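Side-chain contact in proteinase K (PDB 2B6N), which probably cleaves peptide bonds within proteins as a calcium-binding serine endopeptidase of the subtilase family, made by a cold-adapted Serratia species: residues A[8-13]-A[22-27]. Numbering follows the deposited sequence. Where two conformers were deposited one is given.
Sequences WGIDRI and NNYHTD. With CA (calcium ion), chain C.
Asp11 on the short helix 8-13 and Asn23 on strand 23-25 join in one calcium site near the N-terminus of this subtilase catalytic domain, where strand 23-25 pairs antiparallel with strand 2-4. Asp11 chelates the calcium ion through its backbone O and its OD1, both at 2.4 Å, while the strand supplies the carbonyl O of Asn23. Asp14, Gln15 and Asp21, from between the two segments, and a water molecule complete the shell. An aspartate suits this place because its short chain, with CG anti to the backbone N (chi1 -163°), bends the carboxylate back over the same metal its own carbonyl holds, leaving OD2 to meet Asn22 N just before the strand.

The tightly packed side is buried and largely apolar. Ile10 sets its CB over the centre of the Tyr24 ring, 4.2 Å from the centroid, as a CH-pi contact, and the two side chains cross at about a right angle. The closest approach is that of Ile10 O to Tyr24 CD1, 3.1 Å. Beyond, the ring touches Leu236 of helix 223-240, and Tyr24 OH is hydrogen-bonded to the carbonyl O of Val87, so a tyrosine can bury its ring here and still have a partner for its polar end.

On the solvent side lies exposed Asn22, its CB pointing away from the helix. Its N makes a weak bond to Asp11 OD2, 2.9 Å long but bent to 128° at the hydrogen. By contrast, Asn23 N reaches the buried Asp11 OD1 over 3.2 Å at a straighter 154°, coming from above the carboxylate plane.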
loop_
_atom_site.group_PDB
_atom_site.type_symbol
_atom_site.label_atom_id
_atom_site.label_comp_id
_atom_site.label_asym_id
_atom_site.label_seq_id
_atom_site.Cartn_x
_atom_site.Cartn_y
_atom_site.Cartn_z
ATOM N N TRP A 8 -9.372 -2.655 -12.515
ATOM C CA TRP A 8 -10.283 -1.575 -12.102
ATOM C C TRP A 8 -9.696 -0.603 -11.092
ATOM O O TRP A 8 -9.971 0.593 -11.172
ATOM C CB TRP A 8 -11.659 -2.100 -11.626
ATOM C CG TRP A 8 -11.793 -2.400 -10.142
ATOM C CD1 TRP A 8 -11.652 -3.630 -9.543
ATOM C CD2 TRP A 8 -12.071 -1.468 -9.084
ATOM N NE1 TRP A 8 -11.865 -3.522 -8.190
ATOM C CE2 TRP A 8 -12.100 -2.205 -7.877
ATOM C CE3 TRP A 8 -12.298 -0.079 -9.039
ATOM C CZ2 TRP A 8 -12.364 -1.605 -6.630
ATOM C CZ3 TRP A 8 -12.531 0.524 -7.798
ATOM C CH2 TRP A 8 -12.571 -0.253 -6.606
ATOM N N GLY A 9 -8.910 -1.116 -10.142
ATOM C CA GLY A 9 -8.360 -0.275 -9.070
ATOM C C GLY A 9 -7.574 0.899 -9.614
ATOM O O GLY A 9 -7.881 2.067 -9.323
ATOM N N ILE A 10 -6.539 0.584 -10.397
ATOM C CA ILE A 10 -5.710 1.626 -10.999
ATOM C C ILE A 10 -6.516 2.459 -12.027
ATOM O O ILE A 10 -6.278 3.652 -12.160
ATOM C CB ILE A 10 -4.366 1.078 -11.578
ATOM C CG1 ILE A 10 -4.600 0.147 -12.772
ATOM C CG2 ILE A 10 -3.541 0.393 -10.470
ATOM C CD1 ILE A 10 -3.294 -0.404 -13.363
ATOM N N ASP A 11 -7.465 1.833 -12.727
ATOM C CA ASP A 11 -8.401 2.584 -13.614
ATOM C C ASP A 11 -9.122 3.715 -12.840
ATOM O O ASP A 11 -9.332 4.834 -13.362
ATOM C CB ASP A 11 -9.428 1.610 -14.235
ATOM C CG ASP A 11 -10.167 2.192 -15.466
ATOM O OD1 ASP A 11 -9.965 3.376 -15.827
ATOM O OD2 ASP A 11 -10.948 1.426 -16.062
ATOM N N ARG A 12 -9.518 3.421 -11.604
ATOM C CA ARG A 12 -10.281 4.374 -10.790
ATOM C C ARG A 12 -9.504 5.602 -10.329
ATOM O O ARG A 12 -10.071 6.699 -10.253
ATOM C CB ARG A 12 -10.881 3.677 -9.559
ATOM C CG ARG A 12 -11.758 4.606 -8.640
ATOM C CD ARG A 12 -13.125 4.858 -9.317
ATOM N NE ARG A 12 -13.944 5.933 -8.720
ATOM C CZ ARG A 12 -13.801 7.233 -8.970
ATOM N NH1 ARG A 12 -12.806 7.684 -9.732
ATOM N NH2 ARG A 12 -14.640 8.097 -8.417
ATOM N N ILE A 13 -8.223 5.418 -10.021
ATOM C CA ILE A 13 -7.462 6.438 -9.302
ATOM C C ILE A 13 -7.060 7.643 -10.168
ATOM O O ILE A 13 -6.848 8.737 -9.638
ATOM C CB ILE A 13 -6.252 5.809 -8.542
ATOM C CG1 ILE A 13 -6.737 4.752 -7.541
ATOM C CG2 ILE A 13 -5.447 6.865 -7.813
ATOM C CD1 ILE A 13 -7.729 5.269 -6.523
ATOM N N ASN A 22 -11.553 2.705 -18.631
ATOM C CA ASN A 22 -10.703 1.655 -19.226
ATOM C C ASN A 22 -9.325 2.176 -19.638
ATOM O O ASN A 22 -8.741 1.738 -20.648
ATOM C CB ASN A 22 -11.404 1.015 -20.443
ATOM C CG ASN A 22 -10.899 -0.391 -20.753
ATOM O OD1 ASN A 22 -10.535 -0.715 -21.906
ATOM N ND2 ASN A 22 -10.888 -1.231 -19.748
ATOM N N ASN A 23 -8.830 3.137 -18.856
ATOM C CA ASN A 23 -7.552 3.777 -19.110
ATOM C C ASN A 23 -6.853 4.156 -17.814
ATOM O O ASN A 23 -7.490 4.716 -16.896
ATOM C CB ASN A 23 -7.722 5.058 -19.930
ATOM C CG ASN A 23 -6.391 5.561 -20.483
ATOM O OD1 ASN A 23 -5.882 6.601 -20.074
ATOM N ND2 ASN A 23 -5.833 4.816 -21.413
ATOM N N TYR A 24 -5.554 3.859 -17.745
ATOM C CA TYR A 24 -4.728 4.315 -16.618
ATOM C C TYR A 24 -3.606 5.220 -17.144
ATOM O O TYR A 24 -2.633 4.743 -17.738
ATOM C CB TYR A 24 -4.189 3.157 -15.749
ATOM C CG TYR A 24 -3.282 3.655 -14.634
ATOM C CD1 TYR A 24 -3.735 4.618 -13.728
ATOM C CD2 TYR A 24 -1.976 3.191 -14.498
ATOM C CE1 TYR A 24 -2.922 5.112 -12.718
ATOM C CE2 TYR A 24 -1.141 3.674 -13.464
ATOM C CZ TYR A 24 -1.619 4.654 -12.602
ATOM O OH TYR A 24 -0.820 5.154 -11.593
ATOM N N HIS A 25 -3.780 6.522 -16.948
ATOM C CA HIS A 25 -2.798 7.503 -17.404
ATOM C C HIS A 25 -1.729 7.693 -16.347
ATOM O O HIS A 25 -2.044 7.737 -15.154
ATOM C CB HIS A 25 -3.490 8.850 -17.672
ATOM C CG HIS A 25 -2.547 9.925 -18.115
ATOM N ND1 HIS A 25 -2.203 10.108 -19.435
ATOM C CD2 HIS A 25 -1.858 10.856 -17.413
ATOM C CE1 HIS A 25 -1.330 11.098 -19.528
ATOM N NE2 HIS A 25 -1.101 11.567 -18.314
ATOM N N THR A 26 -0.481 7.830 -16.793
ATOM C CA THR A 26 0.634 8.162 -15.901
ATOM C C THR A 26 1.450 9.317 -16.500
ATOM O O THR A 26 1.677 9.365 -17.712
ATOM C CB THR A 26 1.572 6.954 -15.657
ATOM O OG1 THR A 26 1.964 6.367 -16.906
ATOM C CG2 THR A 26 0.879 5.888 -14.781
ATOM N N ASP A 27 1.880 10.229 -15.632
ATOM C CA ASP A 27 2.849 11.277 -15.947
ATOM C C ASP A 27 4.198 10.993 -15.280
ATOM O O ASP A 27 5.236 11.581 -15.639
ATOM C CB ASP A 27 2.306 12.619 -15.458
ATOM C CG ASP A 27 0.977 12.972 -16.117
ATOM O OD1 ASP A 27 0.936 13.006 -17.373
ATOM O OD2 ASP A 27 -0.026 13.156 -15.392
HETATM CA CA CA C . -9.214 5.646 -15.583
HETATM O O HOH W 1 -9.135 7.991 -16.621
#